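Glutathione S-transferase (Lodderomyces elongisporus, PDB 4IVF) binds two glutathione molecules per subunit and is probably a glutathione transferase related to the Ure2p-like members of the superfamily. Local coordinates at residues I81-A86 and Y174-F179. Numbering follows the deposited sequence.
Sequences ILQYLA and YTVADF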
ATOM      1  N   ILE F  81      -1.570   3.518  -9.267  1.00 13.40           N
ATOM      2  CA  ILE F  81      -2.411   4.010 -10.353  1.00 13.56           C
ATOM      3  C   ILE F  81      -3.090   5.304  -9.945  1.00 12.86           C
ATOM      4  O   ILE F  81      -3.163   6.251 -10.733  1.00 20.30           O
ATOM      5  CB  ILE F  81      -3.495   2.986 -10.751  1.00 10.75           C
ATOM      6  CG1 ILE F  81      -2.855   1.669 -11.181  1.00 10.59           C
ATOM      7  CG2 ILE F  81      -4.397   3.555 -11.858  1.00 11.22           C
ATOM      8  CD1 ILE F  81      -3.876   0.595 -11.545  1.00 12.82           C
ATOM      9  N   LEU F  82      -3.587   5.344  -8.713  1.00 11.14           N
ATOM     10  CA  LEU F  82      -4.227   6.560  -8.200  1.00 11.59           C
ATOM     11  C   LEU F  82      -3.256   7.728  -8.170  1.00 12.24           C
ATOM     12  O   LEU F  82      -3.574   8.801  -8.669  1.00 15.72           O
ATOM     13  CB  LEU F  82      -4.861   6.329  -6.822  1.00 11.39           C
ATOM     14  CG  LEU F  82      -6.134   5.481  -6.926  1.00 13.04           C
ATOM     15  CD1 LEU F  82      -6.626   4.950  -5.578  1.00 10.92           C
ATOM     16  CD2 LEU F  82      -7.228   6.237  -7.669  1.00 12.11           C
ATOM     17  N   GLN F  83      -2.068   7.500  -7.610  1.00 13.71           N
ATOM     18  CA  GLN F  83      -1.030   8.526  -7.502  1.00 16.38           C
ATOM     19  C   GLN F  83      -0.650   9.030  -8.892  1.00 20.62           C
ATOM     20  O   GLN F  83      -0.507  10.238  -9.114  1.00 24.63           O
ATOM     21  CB  GLN F  83       0.195   7.962  -6.757  1.00 12.86           C
ATOM     22  CG  GLN F  83       1.140   8.982  -6.154  1.00 39.06           C
ATOM     23  CD  GLN F  83       0.448  10.056  -5.295  1.00 45.10           C
ATOM     24  OE1 GLN F  83      -0.328   9.750  -4.384  1.00 51.45           O
ATOM     25  NE2 GLN F  83       0.747  11.322  -5.584  1.00 32.13           N
ATOM     26  N   TYR F  84      -0.510   8.094  -9.829  1.00 23.96           N
ATOM     27  CA  TYR F  84      -0.192   8.428 -11.212  1.00 20.66           C
ATOM     28  C   TYR F  84      -1.236   9.344 -11.856  1.00 14.27           C
ATOM     29  O   TYR F  84      -0.885  10.365 -12.434  1.00 16.51           O
ATOM     30  CB  TYR F  84      -0.006   7.165 -12.079  1.00 14.90           C
ATOM     31  CG  TYR F  84       0.064   7.517 -13.556  1.00 14.19           C
ATOM     32  CD1 TYR F  84       1.218   8.071 -14.107  1.00 15.09           C
ATOM     33  CD2 TYR F  84      -1.043   7.351 -14.379  1.00 14.21           C
ATOM     34  CE1 TYR F  84       1.263   8.438 -15.448  1.00 16.00           C
ATOM     35  CE2 TYR F  84      -1.008   7.713 -15.709  1.00 15.11           C
ATOM     36  CZ  TYR F  84       0.144   8.247 -16.241  1.00 16.00           C
ATOM     37  OH  TYR F  84       0.158   8.594 -17.574  1.00 17.84           O
ATOM     38  N   LEU F  85      -2.508   8.960 -11.773  1.00 13.79           N
ATOM     39  CA  LEU F  85      -3.602   9.752 -12.343  1.00 15.84           C
ATOM     40  C   LEU F  85      -3.707  11.154 -11.729  1.00 16.97           C
ATOM     41  O   LEU F  85      -3.996  12.141 -12.421  1.00 15.99           O
ATOM     42  CB  LEU F  85      -4.937   9.015 -12.183  1.00 13.77           C
ATOM     43  CG  LEU F  85      -5.074   7.701 -12.963  1.00 23.86           C
ATOM     44  CD1 LEU F  85      -6.313   6.910 -12.505  1.00 22.79           C
ATOM     45  CD2 LEU F  85      -5.102   7.942 -14.477  1.00 14.10           C
ATOM     46  N   ALA F  86      -3.488  11.234 -10.424  1.00 15.32           N
ATOM     47  CA  ALA F  86      -3.571  12.508  -9.747  1.00 17.45           C
ATOM     48  C   ALA F  86      -2.411  13.399 -10.191  1.00 16.57           C
ATOM     49  O   ALA F  86      -2.623  14.556 -10.537  1.00 18.81           O
ATOM     50  CB  ALA F  86      -3.576  12.305  -8.242  1.00 15.94           C
ATOM     51  N   TYR F 174     -11.575  16.280  -1.444  1.00 22.23           N
ATOM     52  CA  TYR F 174     -11.403  14.842  -1.630  1.00 24.71           C
ATOM     53  C   TYR F 174     -10.079  14.606  -2.331  1.00 13.99           C
ATOM     54  O   TYR F 174      -9.695  15.352  -3.227  1.00 17.77           O
ATOM     55  CB  TYR F 174     -12.536  14.246  -2.467  1.00 24.67           C
ATOM     56  CG  TYR F 174     -13.880  14.252  -1.781  1.00 19.80           C
ATOM     57  CD1 TYR F 174     -14.079  13.546  -0.598  1.00 14.44           C
ATOM     58  CD2 TYR F 174     -14.960  14.949  -2.323  1.00 16.13           C
ATOM     59  CE1 TYR F 174     -15.315  13.540   0.033  1.00 14.97           C
ATOM     60  CE2 TYR F 174     -16.198  14.952  -1.696  1.00 16.68           C
ATOM     61  CZ  TYR F 174     -16.366  14.242  -0.521  1.00 23.67           C
ATOM     62  OH  TYR F 174     -17.588  14.223   0.104  1.00 22.00           O
ATOM     63  N   THR F 175      -9.357  13.592  -1.888  1.00 13.15           N
ATOM     64  CA  THR F 175      -8.124  13.192  -2.537  1.00 16.28           C
ATOM     65  C   THR F 175      -8.209  11.709  -2.906  1.00 19.30           C
ATOM     66  O   THR F 175      -9.249  11.067  -2.695  1.00 13.42           O
ATOM     67  CB  THR F 175      -6.925  13.399  -1.604  1.00 18.00           C
ATOM     68  OG1 THR F 175      -7.143  12.670  -0.384  1.00 13.93           O
ATOM     69  CG2 THR F 175      -6.731  14.893  -1.300  1.00 15.01           C
ATOM     70  N   VAL F 176      -7.114  11.159  -3.431  1.00 15.64           N
ATOM     71  CA  VAL F 176      -7.089   9.747  -3.800  1.00 13.49           C
ATOM     72  C   VAL F 176      -7.278   8.879  -2.555  1.00 16.15           C
ATOM     73  O   VAL F 176      -7.736   7.747  -2.643  1.00 13.67           O
ATOM     74  CB  VAL F 176      -5.775   9.342  -4.538  1.00 15.87           C
ATOM     75  CG1 VAL F 176      -5.718   9.947  -5.936  1.00 12.78           C
ATOM     76  CG2 VAL F 176      -4.549   9.749  -3.736  1.00 17.85           C
ATOM     77  N   ALA F 177      -6.927   9.413  -1.390  1.00 14.73           N
ATOM     78  CA  ALA F 177      -7.082   8.640  -0.168  1.00 18.21           C
ATOM     79  C   ALA F 177      -8.564   8.365   0.099  1.00 15.56           C
ATOM     80  O   ALA F 177      -8.941   7.248   0.436  1.00 16.69           O
ATOM     81  CB  ALA F 177      -6.423   9.343   1.012  1.00 13.80           C
ATOM     82  N   ASP F 178      -9.408   9.374  -0.080  1.00 15.93           N
ATOM     83  CA  ASP F 178     -10.851   9.182   0.070  1.00 16.44           C
ATOM     84  C   ASP F 178     -11.390   8.206  -0.978  1.00 15.63           C
ATOM     85  O   ASP F 178     -12.185   7.320  -0.675  1.00 16.48           O
ATOM     86  CB  ASP F 178     -11.593  10.515  -0.049  1.00 16.62           C
ATOM     87  CG  ASP F 178     -11.095  11.553   0.936  1.00 15.52           C
ATOM     88  OD1 ASP F 178     -10.105  12.247   0.627  1.00 14.71           O
ATOM     89  OD2 ASP F 178     -11.691  11.671   2.022  1.00 24.84           O
ATOM     90  N   PHE F 179     -10.970   8.374  -2.222  1.00 13.21           N
ATOM     91  CA  PHE F 179     -11.500   7.522  -3.272  1.00 13.22           C
ATOM     92  C   PHE F 179     -11.061   6.077  -3.105  1.00 10.88           C
ATOM     93  O   PHE F 179     -11.826   5.165  -3.380  1.00 14.32           O
ATOM     94  CB  PHE F 179     -11.188   8.100  -4.646  1.00 16.35           C
ATOM     95  CG  PHE F 179     -11.873   9.414  -4.894  1.00 17.85           C
ATOM     96  CD1 PHE F 179     -13.256   9.478  -4.957  1.00 13.53           C
ATOM     97  CD2 PHE F 179     -11.144  10.585  -5.022  1.00 17.52           C
ATOM     98  CE1 PHE F 179     -13.908  10.682  -5.167  1.00 16.58           C
ATOM     99  CE2 PHE F 179     -11.779  11.790  -5.227  1.00 17.05           C
ATOM    100  CZ  PHE F 179     -13.175  11.843  -5.299  1.00 16.47           C
TER
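V176 lays its CG1 methyl on the flank of helix 78-89, between L82 and A86, one turn apart on that helix. This is part of the interface between the two domains of the GST fold: residues 81-86 belong to the thioredoxin-like N-terminal domain, residues 174-179 to the all-helical C-terminal one. CG1 of V176 lies 3.8 Å from CB of L82 and 3.9 Å from CB of A86. It also rests 3.7 Å from the carbonyl O of L82, an oxygen already taken by A86 N within its helix. CG1 of V176 is anti to its own carbonyl carbon (chi1 -70°), which lays that branch on the L82/A86 side; CG2 faces Q83, whose OE1 is a loose 4.3 Å from it. L82 meets the valine through CB, and its side chain also packs on I21 and F24 of helix 16-27; F24 and T107 of helix 102-131 touch V176 too. The glutathione-binding T78 sits one turn before L82, whose side chain is about 8 Å from a bound glutathione, so the contact lies behind the site and not in it. V176 is the first residue of helix 176-185, whose start is held by a capping box of T175 and D178. A177 N gives a weak bond to T175 OG1, and T175 N reaches D178 OD1 at 2.9 Å, nearly straight at 172°, on the anti side of the carboxylate and 30° out of its plane.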